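Local coordinates for solute-binding protein Csal_2479 (Chromohalobacter salexigens, PDB 4P1L) that binds D-glucuronate in the periplasm, probably as the extracytoplasmic component of a TRAP transport system that carries the solute into the cytoplasm, at residues 40-45 and 59-64; 72-77 and 85-90. One frame throughout, in Å; residues are numbered along the deposited sequence.

Contact 1. Residues 40-45 and 59-64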
ATOM      1  N   LYS A  40       7.592  12.676  -3.780  1.00 15.81           N
ATOM      2  CA  LYS A  40       7.684  13.600  -4.883  1.00 16.31           C
ATOM      3  C   LYS A  40       6.299  13.970  -5.425  1.00 16.54           C
ATOM      4  O   LYS A  40       6.027  15.144  -5.655  1.00 16.73           O
ATOM      5  CB  LYS A  40       8.547  13.005  -5.989  1.00 16.43           C
ATOM      6  CG  LYS A  40      10.019  12.800  -5.606  1.00 24.95           C
ATOM      7  CD  LYS A  40      10.768  12.087  -6.735  1.00 26.39           C
ATOM      8  CE  LYS A  40      12.265  12.016  -6.498  1.00 25.27           C
ATOM      9  NZ  LYS A  40      12.910  11.083  -7.446  1.00 22.14           N
ATOM     10  N   ALA A  41       5.430  12.973  -5.613  1.00 16.45           N
ATOM     11  CA  ALA A  41       4.109  13.182  -6.204  1.00 16.19           C
ATOM     12  C   ALA A  41       3.263  14.057  -5.295  1.00 18.54           C
ATOM     13  O   ALA A  41       2.484  14.896  -5.763  1.00 16.58           O
ATOM     14  CB  ALA A  41       3.413  11.829  -6.451  1.00 15.14           C
ATOM     15  N   LEU A  42       3.417  13.867  -3.994  1.00 15.64           N
ATOM     16  CA  LEU A  42       2.677  14.659  -3.011  1.00 17.64           C
ATOM     17  C   LEU A  42       3.120  16.110  -3.008  1.00 16.55           C
ATOM     18  O   LEU A  42       2.302  17.002  -2.806  1.00 18.48           O
ATOM     19  CB  LEU A  42       2.848  14.084  -1.610  1.00 15.64           C
ATOM     20  CG  LEU A  42       2.099  12.766  -1.364  1.00 18.85           C
ATOM     21  CD1 LEU A  42       2.501  12.119  -0.041  1.00 23.65           C
ATOM     22  CD2 LEU A  42       0.549  12.965  -1.430  1.00 22.63           C
ATOM     23  N   GLU A  43       4.419  16.353  -3.185  1.00 20.95           N
ATOM     24  CA  GLU A  43       4.916  17.734  -3.224  1.00 17.56           C
ATOM     25  C   GLU A  43       4.399  18.401  -4.496  1.00 20.68           C
ATOM     26  O   GLU A  43       4.049  19.584  -4.484  1.00 18.46           O
ATOM     27  CB  GLU A  43       6.451  17.784  -3.173  1.00 23.24           C
ATOM     28  CG  GLU A  43       7.059  17.388  -1.838  1.00 23.82           C
ATOM     29  CD  GLU A  43       6.806  18.391  -0.718  1.00 26.75           C
ATOM     30  OE1 GLU A  43       6.190  19.452  -0.990  1.00 30.35           O
ATOM     31  OE2 GLU A  43       7.229  18.095   0.434  1.00 25.02           O
ATOM     32  N   SER A  44       4.330  17.642  -5.591  1.00 18.33           N
ATOM     33  CA  SER A  44       3.761  18.167  -6.837  1.00 20.47           C
ATOM     34  C   SER A  44       2.305  18.541  -6.626  1.00 20.91           C
ATOM     35  O   SER A  44       1.864  19.603  -7.046  1.00 22.39           O
ATOM     36  CB  SER A  44       3.871  17.145  -7.962  1.00 25.47           C
ATOM     37  OG  SER A  44       5.226  16.934  -8.304  1.00 26.91           O
ATOM     38  N   PHE A  45       1.568  17.658  -5.959  1.00 17.99           N
ATOM     39  CA  PHE A  45       0.161  17.928  -5.631  1.00 17.46           C
ATOM     40  C   PHE A  45       0.058  19.208  -4.806  1.00 19.52           C
ATOM     41  O   PHE A  45      -0.750  20.096  -5.096  1.00 20.40           O
ATOM     42  CB  PHE A  45      -0.419  16.740  -4.864  1.00 17.08           C
ATOM     43  CG  PHE A  45      -1.772  16.988  -4.240  1.00 16.95           C
ATOM     44  CD1 PHE A  45      -2.916  17.064  -5.020  1.00 17.71           C
ATOM     45  CD2 PHE A  45      -1.906  17.075  -2.859  1.00 19.00           C
ATOM     46  CE1 PHE A  45      -4.144  17.263  -4.442  1.00 17.33           C
ATOM     47  CE2 PHE A  45      -3.154  17.250  -2.272  1.00 21.03           C
ATOM     48  CZ  PHE A  45      -4.263  17.356  -3.064  1.00 21.37           C
ATOM     49  N   PRO A  59      -1.226  23.500   0.814  1.00 26.06           N
ATOM     50  CA  PRO A  59      -0.870  22.253   1.502  1.00 26.01           C
ATOM     51  C   PRO A  59       0.611  22.160   1.836  1.00 27.74           C
ATOM     52  O   PRO A  59       1.482  22.656   1.104  1.00 25.39           O
ATOM     53  CB  PRO A  59      -1.266  21.168   0.493  1.00 24.66           C
ATOM     54  CG  PRO A  59      -2.191  21.869  -0.500  1.00 23.18           C
ATOM     55  CD  PRO A  59      -1.674  23.254  -0.568  1.00 25.42           C
ATOM     56  N   LYS A  60       0.890  21.534   2.974  1.00 24.19           N
ATOM     57  CA  LYS A  60       2.249  21.249   3.375  1.00 21.14           C
ATOM     58  C   LYS A  60       2.330  19.785   3.689  1.00 20.90           C
ATOM     59  O   LYS A  60       1.538  19.276   4.485  1.00 21.21           O
ATOM     60  CB  LYS A  60       2.639  22.072   4.606  1.00 33.27           C
ATOM     61  CG  LYS A  60       4.143  22.090   4.875  1.00 42.88           C
ATOM     62  CD  LYS A  60       4.515  23.056   6.012  1.00 47.74           C
ATOM     63  CE  LYS A  60       4.304  24.537   5.644  1.00 49.60           C
ATOM     64  NZ  LYS A  60       4.956  25.479   6.635  1.00 49.26           N
ATOM     65  N   VAL A  61       3.281  19.095   3.065  1.00 19.47           N
ATOM     66  CA  VAL A  61       3.416  17.648   3.285  1.00 17.96           C
ATOM     67  C   VAL A  61       4.417  17.373   4.398  1.00 24.60           C
ATOM     68  O   VAL A  61       5.525  17.903   4.396  1.00 24.40           O
ATOM     69  CB  VAL A  61       3.852  16.888   2.008  1.00 18.87           C
ATOM     70  CG1 VAL A  61       3.860  15.379   2.273  1.00 24.20           C
ATOM     71  CG2 VAL A  61       2.939  17.247   0.850  1.00 20.56           C
ATOM     72  N   TYR A  62       3.995  16.574   5.367  1.00 18.04           N
ATOM     73  CA  TYR A  62       4.885  16.079   6.404  1.00 18.24           C
ATOM     74  C   TYR A  62       5.266  14.637   6.066  1.00 20.30           C
ATOM     75  O   TYR A  62       4.463  13.728   6.194  1.00 17.06           O
ATOM     76  CB  TYR A  62       4.222  16.159   7.772  1.00 18.72           C
ATOM     77  CG  TYR A  62       4.109  17.591   8.286  1.00 21.30           C
ATOM     78  CD1 TYR A  62       3.118  18.449   7.827  1.00 20.64           C
ATOM     79  CD2 TYR A  62       5.017  18.079   9.224  1.00 27.22           C
ATOM     80  CE1 TYR A  62       3.035  19.778   8.323  1.00 25.28           C
ATOM     81  CE2 TYR A  62       4.937  19.366   9.710  1.00 23.97           C
ATOM     82  CZ  TYR A  62       3.949  20.213   9.265  1.00 29.35           C
ATOM     83  OH  TYR A  62       3.905  21.504   9.759  1.00 32.32           O
ATOM     84  N   HIS A  63       6.504  14.446   5.646  1.00 19.15           N
ATOM     85  CA  HIS A  63       7.008  13.135   5.303  1.00 21.63           C
ATOM     86  C   HIS A  63       7.551  12.391   6.525  1.00 18.42           C
ATOM     87  O   HIS A  63       7.550  12.924   7.642  1.00 20.25           O
ATOM     88  CB  HIS A  63       8.123  13.282   4.272  1.00 16.91           C
ATOM     89  CG  HIS A  63       7.732  14.064   3.075  1.00 17.08           C
ATOM     90  ND1 HIS A  63       7.180  13.465   1.966  1.00 17.49           N
ATOM     91  CD2 HIS A  63       7.808  15.382   2.795  1.00 20.49           C
ATOM     92  CE1 HIS A  63       6.914  14.382   1.056  1.00 20.38           C
ATOM     93  NE2 HIS A  63       7.310  15.554   1.527  1.00 19.43           N
ATOM     94  N   ASN A  64       8.000  11.157   6.289  1.00 17.60           N
ATOM     95  CA  ASN A  64       8.628  10.333   7.317  1.00 21.96           C
ATOM     96  C   ASN A  64       7.729  10.010   8.516  1.00 24.69           C
ATOM     97  O   ASN A  64       8.231   9.698   9.601  1.00 24.58           O
ATOM     98  CB  ASN A  64       9.902  11.018   7.840  1.00 22.68           C
ATOM     99  CG  ASN A  64      10.982  11.168   6.780  1.00 30.48           C
ATOM    100  OD1 ASN A  64      11.517  12.276   6.555  1.00 32.34           O
ATOM    101  ND2 ASN A  64      11.320  10.065   6.130  1.00 26.65           N
TER
HETATM  102  O   HOH W   1       4.755  20.492   1.091  1.00 22.17           O
HETATM  103  O   HOH W   2       7.128  19.427   2.560  1.00 32.80           O

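Contact 2. Residues 72-77 and 85-90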
ATOM      1  N   ASP A  72      -2.707   5.790  13.227  1.00 28.50           N
ATOM      2  CA  ASP A  72      -3.048   7.013  13.929  1.00 33.82           C
ATOM      3  C   ASP A  72      -3.336   8.147  12.945  1.00 29.89           C
ATOM      4  O   ASP A  72      -4.226   8.948  13.171  1.00 31.34           O
ATOM      5  CB  ASP A  72      -1.927   7.428  14.887  1.00 43.53           C
ATOM      6  CG  ASP A  72      -1.703   6.404  15.994  1.00 47.78           C
ATOM      7  OD1 ASP A  72      -2.712   5.852  16.507  1.00 45.33           O
ATOM      8  OD2 ASP A  72      -0.520   6.137  16.327  1.00 54.79           O
ATOM      9  N   ALA A  73      -2.587   8.199  11.849  1.00 23.28           N
ATOM     10  CA  ALA A  73      -2.804   9.240  10.821  1.00 21.44           C
ATOM     11  C   ALA A  73      -4.143   9.076  10.112  1.00 20.40           C
ATOM     12  O   ALA A  73      -4.807  10.076   9.790  1.00 20.34           O
ATOM     13  CB  ALA A  73      -1.664   9.226   9.801  1.00 21.05           C
ATOM     14  N   ILE A  74      -4.543   7.830   9.856  1.00 23.26           N
ATOM     15  CA  ILE A  74      -5.841   7.587   9.248  1.00 21.90           C
ATOM     16  C   ILE A  74      -6.909   8.164  10.166  1.00 21.68           C
ATOM     17  O   ILE A  74      -7.798   8.874   9.711  1.00 20.17           O
ATOM     18  CB  ILE A  74      -6.109   6.104   8.995  1.00 22.05           C
ATOM     19  CG1 ILE A  74      -5.267   5.613   7.827  1.00 21.55           C
ATOM     20  CG2 ILE A  74      -7.584   5.873   8.687  1.00 23.58           C
ATOM     21  CD1 ILE A  74      -5.304   4.085   7.642  1.00 17.62           C
ATOM     22  N   GLU A  75      -6.787   7.889  11.462  1.00 25.44           N
ATOM     23  CA  GLU A  75      -7.723   8.405  12.451  1.00 27.01           C
ATOM     24  C   GLU A  75      -7.783   9.934  12.458  1.00 29.54           C
ATOM     25  O   GLU A  75      -8.859  10.510  12.456  1.00 30.09           O
ATOM     26  CB  GLU A  75      -7.330   7.898  13.838  1.00 35.88           C
ATOM     27  CG  GLU A  75      -8.263   8.316  14.957  1.00 42.13           C
ATOM     28  CD  GLU A  75      -7.988   7.551  16.264  1.00 54.14           C
ATOM     29  OE1 GLU A  75      -6.817   7.150  16.504  1.00 55.70           O
ATOM     30  OE2 GLU A  75      -8.947   7.338  17.044  1.00 58.30           O
ATOM     31  N   GLN A  76      -6.619  10.579  12.464  1.00 25.69           N
ATOM     32  CA  GLN A  76      -6.542  12.025  12.483  1.00 27.28           C
ATOM     33  C   GLN A  76      -7.135  12.625  11.216  1.00 22.65           C
ATOM     34  O   GLN A  76      -7.673  13.715  11.255  1.00 25.05           O
ATOM     35  CB  GLN A  76      -5.091  12.493  12.596  1.00 32.83           C
ATOM     36  CG  GLN A  76      -4.401  12.222  13.911  1.00 33.06           C
ATOM     37  CD  GLN A  76      -2.966  12.718  13.879  1.00 35.18           C
ATOM     38  OE1 GLN A  76      -2.713  13.929  13.837  1.00 43.38           O
ATOM     39  NE2 GLN A  76      -2.019  11.787  13.853  1.00 37.48           N
ATOM     40  N   THR A  77      -7.014  11.919  10.089  1.00 24.01           N
ATOM     41  CA  THR A  77      -7.567  12.437   8.834  1.00 18.78           C
ATOM     42  C   THR A  77      -9.091  12.290   8.790  1.00 22.12           C
ATOM     43  O   THR A  77      -9.807  13.189   8.328  1.00 24.02           O
ATOM     44  CB  THR A  77      -6.908  11.760   7.604  1.00 19.81           C
ATOM     45  OG1 THR A  77      -5.490  11.893   7.693  1.00 19.86           O
ATOM     46  CG2 THR A  77      -7.375  12.441   6.323  1.00 26.46           C
ATOM     47  N   ALA A  85      -3.698  13.023   2.860  1.00 17.42           N
ATOM     48  CA  ALA A  85      -2.737  11.983   3.103  1.00 16.56           C
ATOM     49  C   ALA A  85      -2.684  10.991   1.941  1.00 15.00           C
ATOM     50  O   ALA A  85      -3.632  10.863   1.151  1.00 16.77           O
ATOM     51  CB  ALA A  85      -3.071  11.271   4.380  1.00 16.73           C
ATOM     52  N   ASN A  86      -1.552  10.307   1.876  1.00 15.14           N
ATOM     53  CA  ASN A  86      -1.329   9.130   1.045  1.00 14.12           C
ATOM     54  C   ASN A  86      -1.358   7.937   1.991  1.00 14.27           C
ATOM     55  O   ASN A  86      -0.471   7.766   2.823  1.00 14.22           O
ATOM     56  CB  ASN A  86       0.013   9.312   0.315  1.00 14.00           C
ATOM     57  CG  ASN A  86       0.595   8.036  -0.269  1.00 13.55           C
ATOM     58  OD1 ASN A  86       1.807   7.901  -0.324  1.00 15.83           O
ATOM     59  ND2 ASN A  86      -0.251   7.100  -0.711  1.00 16.73           N
ATOM     60  N   PHE A  87      -2.429   7.146   1.909  1.00 14.25           N
ATOM     61  CA  PHE A  87      -2.525   5.942   2.702  1.00 13.95           C
ATOM     62  C   PHE A  87      -2.450   4.698   1.825  1.00 13.24           C
ATOM     63  O   PHE A  87      -3.093   4.640   0.776  1.00 15.31           O
ATOM     64  CB  PHE A  87      -3.853   5.881   3.458  1.00 14.05           C
ATOM     65  CG  PHE A  87      -4.023   6.943   4.495  1.00 15.17           C
ATOM     66  CD1 PHE A  87      -3.026   7.195   5.422  1.00 15.98           C
ATOM     67  CD2 PHE A  87      -5.180   7.697   4.542  1.00 15.88           C
ATOM     68  CE1 PHE A  87      -3.174   8.167   6.376  1.00 15.82           C
ATOM     69  CE2 PHE A  87      -5.345   8.676   5.522  1.00 15.66           C
ATOM     70  CZ  PHE A  87      -4.324   8.903   6.438  1.00 18.32           C
ATOM     71  N   ASN A  88      -1.708   3.704   2.294  1.00 13.03           N
ATOM     72  CA  ASN A  88      -1.823   2.347   1.772  1.00 12.72           C
ATOM     73  C   ASN A  88      -3.180   1.739   2.192  1.00 12.91           C
ATOM     74  O   ASN A  88      -3.652   1.929   3.335  1.00 13.25           O
ATOM     75  CB  ASN A  88      -0.660   1.503   2.273  1.00 12.73           C
ATOM     76  CG  ASN A  88      -0.589   0.137   1.606  1.00 13.80           C
ATOM     77  OD1 ASN A  88      -1.253  -0.806   2.042  1.00 12.55           O
ATOM     78  ND2 ASN A  88       0.218   0.022   0.567  1.00 14.23           N
HETATM   79  N   MSE A  89      -3.815   1.038   1.259  1.00 14.57           N
HETATM   80  CA  MSE A  89      -5.141   0.464   1.519  1.00 13.61           C
HETATM   81  C   MSE A  89      -5.138  -0.727   2.452  1.00 13.72           C
HETATM   82  O   MSE A  89      -6.193  -1.122   2.964  1.00 16.12           O
HETATM   83  CB  MSE A  89      -5.842   0.090   0.215  1.00 13.03           C
HETATM   84  CG  MSE A  89      -6.243   1.270  -0.638  1.00 16.36           C
HETATM   85 SE   MSE A  89      -7.573   2.487   0.219  1.00 22.77          SE
HETATM   86  CE  MSE A  89      -9.174   1.612  -0.477  1.00 28.90           C
ATOM     87  N   GLY A  90      -3.964  -1.319   2.687  1.00 14.14           N
ATOM     88  CA  GLY A  90      -3.842  -2.401   3.657  1.00 13.46           C
ATOM     89  C   GLY A  90      -4.319  -2.045   5.056  1.00 20.29           C
ATOM     90  O   GLY A  90      -5.216  -2.705   5.603  1.00 16.54           O
TER

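Contact 1. Residues 40-45 and 59-64
Glu43 and His63 meet through a single short hydrogen bond that ties helix 37-52 to the end of strand 59-62, the last two elements of a right-handed beta-alpha-beta unit that begins with strand 26-29. The histidine presents its ring edge: NE2 donates to Glu43 OE2 over 2.8 Å, nearly straight at 170° and in the plane of the imidazole. On the acid side the proton arrives at the anti position, tilted out of the carboxylate, whose plane is turned 36° from the ring. A bend about CB-CG of the glutamate (chi2 -69°) swings the acid toward the strand. Beside the bond the contact is apolar, with Val61 CG2 facing Leu42 CB at 4.0 Å, while Val61 CG1 lies against one face of the His63 ring, toward its rim. Two waters complete the polar layer. One links Glu43 OE1 to Val61 N, and the second donates to both Glu43 OE2 and Val61 O, its oxygen 2.9 Å from Val61 O. Were Glu43 cut back to an alanine, His63 NE2 would probably be left without its acceptor and both waters without their helix-side partner. ND1 faces the amide nitrogen of Asn30, which can only donate, so the ring is likely the neutral tautomer protonated at NE2, and bonds at both nitrogens hold its rotation.

Contact 2. Residues 72-77 and 85-90
Helix 70-78 packs against strand 84-88 with segment axes 9.9 Å apart and running at 131° to each other; CA to CA, Ile74 lies nearest Phe87 and Thr77 nearest Ala85. This is the helix-on-sheet layering of an alpha/beta solute-binding domain, the strand being the middle one of a five-stranded mixed sheet. Phe87 fills the interface. Ile74 CG1 sits almost exactly over the ring centre, 3.5 Å from the centroid and 6° off the normal, a CH-pi contact made possible because chi1 of -73° sets CG1 beside the backbone N. Ala85 CB covers the opposite face, nearer the rim, and Ala73 CB adds an apolar touch at CE1, 3.9 Å away. The far end of the ring reaches the helix backbone, with CZ 3.5 Å from Ile74 CA. Further along the strand, Asn88 belongs to the D-glucuronate pocket; its OD1 accepts from Gly90 N in an Asx turn, and its ND2 bonds Glu234, another pocket residue. At the edge of the Phe87 ring, Thr77 OG1 stands 3.4 Å from CZ while donating to Ala73 O at 2.9 Å, on the face of that carbonyl opposite to the one met by Thr77 N.

Contacts 1 and 2 illustrate how one sheet can be covered by different helices with different chemistry. Both are buried, but contact 1 lies farther out, its centre about 17 Å from that of the chain against about 11 Å for contact 2, and uses the outermost strand 59-62, where waters and a charged side chain enter the interface. Contact 2 uses the central strand 84-88, and its meeting surface is an aromatic ring among aliphatic groups and one hydroxyl bonded within its own helix. The two follow in series, strand 59-62 leading to helix 70-78, and touch where Leu42 CD1 packs on Asn86 CB at 3.8 Å. Contact 2 contains a ligand-pocket residue; contact 1 holds none.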